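Local coordinates for FMN-binding protein (Syntrophomonas wolfei subsp. wolfei, PDB 3IN6) that binds flavin mononucleotide as a flavoprotein, probably of the split-barrel type, whose reaction is not established, at residues S50-E53 with T59-C62. Numbering follows the deposited sequence.
Sequences SVLE and TIIC. With FMN (flavin mononucleotide), chain C.
Glu53 and Ile61 form the hydrogen-bonded antiparallel pair of the hairpin made by strands 52-55 and 59-64. Glu53 N donates to Ile61 O at 3.0 Å, slightly bent, whereas Ile61 N reaches Glu53 O at 2.8 Å and almost straight (N-H...O 172°). Their side chains share one sheet face: Ile61 CG1, set between its backbone N and carbonyl carbon, lies 4.0 Å from Glu53 CB. Beyond CG the Glu53 chain runs out extended, and its carboxylate forms salt bridges with Arg114 and Arg118 of helix 110-120, which also packs on Ile61. Leu52 and Cys62, the neighbouring non-hydrogen-bonded pair, occupy the other face. There Leu52 CD2 presses on Cys62 CB at 3.4 Å, close for two carbons, and the same methyl meets Cys62 SG at 3.7 Å. Just before the strand, Val51 (phi -82°, psi 80°) centres an inverse gamma turn; Val51 N donates to FMN O4 at 2.7 Å, and Ser50 N to FMN N5 at 3.0 Å. The chain thus runs from main-chain recognition of the flavin into a buried hairpin strand whose glutamate is tied to a helix by salt bridges, and the N-H donated to N5 would probably influence the isoalloxazine's electronic character.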
loop_
_atom_site.group_PDB
_atom_site.type_symbol
_atom_site.label_atom_id
_atom_site.label_comp_id
_atom_site.label_asym_id
_atom_site.label_seq_id
_atom_site.Cartn_x
_atom_site.Cartn_y
_atom_site.Cartn_z
ATOM N N SER A 50 0.676 -2.690 11.727
ATOM C CA SER A 50 -0.403 -3.516 12.276
ATOM C C SER A 50 -0.833 -3.249 13.748
ATOM O O SER A 50 -1.813 -3.863 14.189
ATOM C CB SER A 50 -0.070 -5.005 12.102
ATOM O OG SER A 50 0.991 -5.393 12.955
ATOM N N VAL A 51 -0.137 -2.398 14.521
ATOM C CA VAL A 51 -0.601 -2.124 15.903
ATOM C C VAL A 51 -1.711 -1.066 15.820
ATOM O O VAL A 51 -1.494 0.134 16.073
ATOM C CB VAL A 51 0.522 -1.694 16.848
ATOM C CG1 VAL A 51 -0.032 -1.523 18.272
ATOM C CG2 VAL A 51 1.626 -2.728 16.850
ATOM N N LEU A 52 -2.911 -1.539 15.471
ATOM C CA LEU A 52 -4.067 -0.666 15.184
ATOM C C LEU A 52 -5.361 -1.049 15.873
ATOM O O LEU A 52 -5.576 -2.210 16.242
ATOM C CB LEU A 52 -4.422 -0.756 13.697
ATOM C CG LEU A 52 -3.444 -0.408 12.599
ATOM C CD1 LEU A 52 -4.156 -0.649 11.279
ATOM C CD2 LEU A 52 -2.968 1.052 12.730
ATOM N N GLU A 53 -6.254 -0.069 15.929
ATOM C CA GLU A 53 -7.594 -0.260 16.463
ATOM C C GLU A 53 -8.574 0.762 15.887
ATOM O O GLU A 53 -8.284 1.980 15.851
ATOM C CB GLU A 53 -7.564 -0.177 17.987
ATOM C CG GLU A 53 -8.887 -0.502 18.642
ATOM C CD GLU A 53 -8.775 -0.634 20.149
ATOM O OE1 GLU A 53 -7.665 -0.884 20.655
ATOM O OE2 GLU A 53 -9.806 -0.525 20.822
ATOM N N THR A 59 -13.007 6.463 13.616
ATOM C CA THR A 59 -11.643 6.617 14.130
ATOM C C THR A 59 -10.754 5.381 14.015
ATOM O O THR A 59 -11.200 4.261 14.240
ATOM C CB THR A 59 -11.700 6.970 15.638
ATOM O OG1 THR A 59 -12.559 8.095 15.856
ATOM C CG2 THR A 59 -10.319 7.259 16.216
ATOM N N ILE A 60 -9.490 5.598 13.657
ATOM C CA ILE A 60 -8.473 4.540 13.707
ATOM C C ILE A 60 -7.326 5.123 14.525
ATOM O O ILE A 60 -6.926 6.275 14.323
ATOM C CB ILE A 60 -7.967 4.054 12.317
ATOM C CG1 ILE A 60 -9.050 3.272 11.583
ATOM C CG2 ILE A 60 -6.755 3.123 12.479
ATOM C CD1 ILE A 60 -8.702 3.017 10.128
ATOM N N ILE A 61 -6.857 4.354 15.501
ATOM C CA ILE A 61 -5.702 4.739 16.302
ATOM C C ILE A 61 -4.603 3.740 15.999
ATOM O O ILE A 61 -4.841 2.570 15.687
ATOM C CB ILE A 61 -5.962 4.889 17.823
ATOM C CG1 ILE A 61 -6.467 3.591 18.460
ATOM C CG2 ILE A 61 -6.959 6.014 18.095
ATOM C CD1 ILE A 61 -6.347 3.611 19.988
ATOM N N CYS A 62 -3.387 4.224 16.125
ATOM C CA CYS A 62 -2.242 3.485 15.696
ATOM C C CYS A 62 -1.028 3.841 16.550
ATOM O O CYS A 62 -0.806 5.027 16.868
ATOM C CB CYS A 62 -2.072 3.929 14.245
ATOM S SG CYS A 62 -0.541 3.708 13.480
HETATM N N1 FMN C . 5.701 0.356 12.897
HETATM C C2 FMN C . 4.873 1.238 13.570
HETATM O O2 FMN C . 5.273 2.373 13.852
HETATM N N3 FMN C . 3.590 0.841 13.928
HETATM C C4 FMN C . 3.131 -0.434 13.628
HETATM O O4 FMN C . 1.979 -0.755 13.969
HETATM C C4A FMN C . 3.980 -1.331 12.961
HETATM N N5 FMN C . 3.560 -2.621 12.650
HETATM C C5A FMN C . 4.389 -3.514 11.981
HETATM C C6 FMN C . 3.922 -4.800 11.676
HETATM C C7 FMN C . 4.751 -5.707 11.011
HETATM C C7M FMN C . 4.229 -7.077 10.700
HETATM C C8 FMN C . 6.047 -5.331 10.631
HETATM C C8M FMN C . 6.950 -6.290 9.899
HETATM C C9 FMN C . 6.508 -4.041 10.927
HETATM C C9A FMN C . 5.683 -3.120 11.612
HETATM N N10 FMN C . 6.114 -1.820 11.918
HETATM C C10 FMN C . 5.271 -0.933 12.595
HETATM C "C1'" FMN C . 7.507 -1.356 11.554
HETATM C "C2'" FMN C . 7.545 -0.513 10.280
HETATM O "O2'" FMN C . 6.938 -1.201 9.208
HETATM C "C3'" FMN C . 9.004 -0.154 9.967
HETATM O "O3'" FMN C . 9.450 0.779 10.932
HETATM C "C4'" FMN C . 9.218 0.404 8.556
HETATM O "O4'" FMN C . 10.598 0.454 8.268
HETATM C "C5'" FMN C . 8.653 1.805 8.393
HETATM O "O5'" FMN C . 8.818 2.220 7.059
HETATM P P FMN C . 8.977 3.780 6.658
HETATM O O1P FMN C . 10.308 4.321 7.101
HETATM O O2P FMN C . 7.888 4.645 7.274
HETATM O O3P FMN C . 8.943 3.763 5.166
#